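PDB 6NBO: N-isopropylammelide isopropylaminohydrolase from Burkholderia multivorans ATCC 17616, which is a zinc-containing member of the amidohydrolase family, built on a TIM-barrel fold. Local coordinates for residues A[183-188]-A[205-210]. Numbering follows the deposited sequence. Where two conformers were deposited one is given.
Sequences DLLGGL and FGIAER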
loop_
_atom_site.group_PDB
_atom_site.type_symbol
_atom_site.label_atom_id
_atom_site.label_comp_id
_atom_site.label_asym_id
_atom_site.label_seq_id
_atom_site.Cartn_x
_atom_site.Cartn_y
_atom_site.Cartn_z
ATOM N N ASP A 183 -3.931 10.001 8.405
ATOM C CA ASP A 183 -5.272 9.533 8.060
ATOM C C ASP A 183 -5.738 8.402 8.964
ATOM O O ASP A 183 -6.929 8.322 9.299
ATOM C CB ASP A 183 -5.293 9.072 6.613
ATOM C CG ASP A 183 -4.831 10.152 5.698
ATOM O OD1 ASP A 183 -5.539 11.160 5.624
ATOM O OD2 ASP A 183 -3.723 10.039 5.153
ATOM N N LEU A 184 -4.823 7.523 9.344
ATOM C CA LEU A 184 -5.159 6.269 10.003
ATOM C C LEU A 184 -4.273 6.098 11.222
ATOM O O LEU A 184 -3.157 6.622 11.271
ATOM C CB LEU A 184 -4.955 5.065 9.061
ATOM C CG LEU A 184 -5.857 5.044 7.827
ATOM C CD1 LEU A 184 -5.304 4.094 6.789
ATOM C CD2 LEU A 184 -7.258 4.630 8.224
ATOM N N LEU A 185 -4.769 5.349 12.202
ATOM C CA LEU A 185 -3.969 5.033 13.374
ATOM C C LEU A 185 -3.294 3.684 13.172
ATOM O O LEU A 185 -3.935 2.721 12.747
ATOM C CB LEU A 185 -4.840 5.016 14.632
ATOM C CG LEU A 185 -4.067 4.894 15.946
ATOM C CD1 LEU A 185 -3.055 6.038 16.066
ATOM C CD2 LEU A 185 -5.037 4.893 17.128
ATOM N N GLY A 186 -2.001 3.613 13.485
ATOM C CA GLY A 186 -1.273 2.367 13.458
ATOM C C GLY A 186 -1.004 1.822 14.855
ATOM O O GLY A 186 -1.415 2.376 15.868
ATOM N N GLY A 187 -0.282 0.709 14.879
ATOM C CA GLY A 187 0.005 0.013 16.122
ATOM C C GLY A 187 0.564 -1.351 15.803
ATOM O O GLY A 187 0.658 -1.749 14.640
ATOM N N LEU A 188 0.949 -2.076 16.858
ATOM C CA LEU A 188 1.552 -3.376 16.602
ATOM C C LEU A 188 1.400 -4.285 17.813
ATOM O O LEU A 188 1.234 -3.828 18.946
ATOM C CB LEU A 188 3.031 -3.256 16.220
ATOM C CG LEU A 188 4.112 -2.940 17.257
ATOM C CD1 LEU A 188 5.494 -3.024 16.601
ATOM C CD2 LEU A 188 3.901 -1.560 17.882
ATOM N N PHE A 205 -8.007 1.763 19.843
ATOM C CA PHE A 205 -9.343 1.988 19.293
ATOM C C PHE A 205 -9.984 3.240 19.881
ATOM O O PHE A 205 -10.754 3.923 19.195
ATOM C CB PHE A 205 -10.243 0.761 19.504
ATOM C CG PHE A 205 -10.107 -0.263 18.411
ATOM C CD1 PHE A 205 -9.059 -1.172 18.421
ATOM C CD2 PHE A 205 -10.996 -0.281 17.341
ATOM C CE1 PHE A 205 -8.913 -2.107 17.394
ATOM C CE2 PHE A 205 -10.865 -1.208 16.322
ATOM C CZ PHE A 205 -9.820 -2.123 16.342
ATOM N N GLY A 206 -9.679 3.561 21.142
ATOM C CA GLY A 206 -10.210 4.780 21.725
ATOM C C GLY A 206 -9.724 6.015 20.991
ATOM O O GLY A 206 -10.504 6.924 20.694
ATOM N N ILE A 207 -8.435 6.055 20.668
ATOM C CA ILE A 207 -7.891 7.212 19.963
ATOM C C ILE A 207 -8.515 7.330 18.581
ATOM O O ILE A 207 -8.965 8.407 18.178
ATOM C CB ILE A 207 -6.358 7.125 19.882
ATOM C CG1 ILE A 207 -5.749 7.152 21.287
ATOM C CG2 ILE A 207 -5.793 8.270 18.999
ATOM C CD1 ILE A 207 -4.270 6.774 21.304
ATOM N N ALA A 208 -8.571 6.219 17.840
ATOM C CA ALA A 208 -9.135 6.274 16.495
ATOM C C ALA A 208 -10.601 6.678 16.536
ATOM O O ALA A 208 -11.061 7.473 15.707
ATOM C CB ALA A 208 -8.973 4.923 15.800
ATOM N N GLU A 209 -11.348 6.143 17.502
ATOM C CA GLU A 209 -12.762 6.480 17.619
ATOM C C GLU A 209 -12.946 7.967 17.882
ATOM O O GLU A 209 -13.883 8.585 17.368
ATOM C CB GLU A 209 -13.402 5.654 18.738
ATOM C CG GLU A 209 -14.885 5.915 18.953
ATOM C CD GLU A 209 -15.769 4.972 18.152
ATOM O OE1 GLU A 209 -15.299 4.428 17.128
ATOM O OE2 GLU A 209 -16.934 4.772 18.558
ATOM N N ARG A 210 -12.048 8.555 18.673
ATOM C CA ARG A 210 -12.160 9.974 18.995
ATOM C C ARG A 210 -12.038 10.846 17.753
ATOM O O ARG A 210 -12.714 11.875 17.647
ATOM C CB ARG A 210 -11.098 10.360 20.022
ATOM C CG ARG A 210 -10.892 11.862 20.182
ATOM C CD ARG A 210 -10.390 12.179 21.580
ATOM N NE ARG A 210 -9.348 11.241 21.983
ATOM C CZ ARG A 210 -8.072 11.563 22.154
ATOM N NH1 ARG A 210 -7.665 12.817 21.983
ATOM N NH2 ARG A 210 -7.206 10.629 22.510
#
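One methyl group, CD2 of L185, makes the contact between strand 184-188 and the helix turn at I207 and A208. CD2 of L185 lies 3.8 Å from CB of I207, so it rests against the branch point of the isoleucine. A second approach, 3.9 Å, runs from CD2 of L185 to CG2 of I207. On the alanine side, CD2 of L185 is 3.8 Å from the backbone N of A208. With CB of A208 at 4.2 Å from CD2 of L185, the methyl is lodged between the two side chains, close to the A208 N. In L185, CB faces the helix, and chi1 of -172° sets CG anti to the backbone N and beside the carbonyl carbon. In I207 it is CG2, anti to N, that is the branch facing CD2; the leucine and isoleucine side chains cross at about a right angle. The CA atoms of L185 and A208 are 6.2 Å apart, consistent with the small A208 side chain, whose CB points toward the strand. Strand 184-188, helix 197-211 and strand 215-219 form a beta-alpha-beta unit of the TIM barrel, and L185 bridges strand 184-188 and the helix that follows it in the unit. No hydrogen bond crosses here; the 126 Å² of buried surface comes mostly from L185. The neighbouring helix 170-180 borders the same core, with L174 touching L185 and L178 touching I207. On the next strand, L215 packs against A208, while the backbone of L185 is hydrogen-bonded to D216 on that strand and G214 just before it.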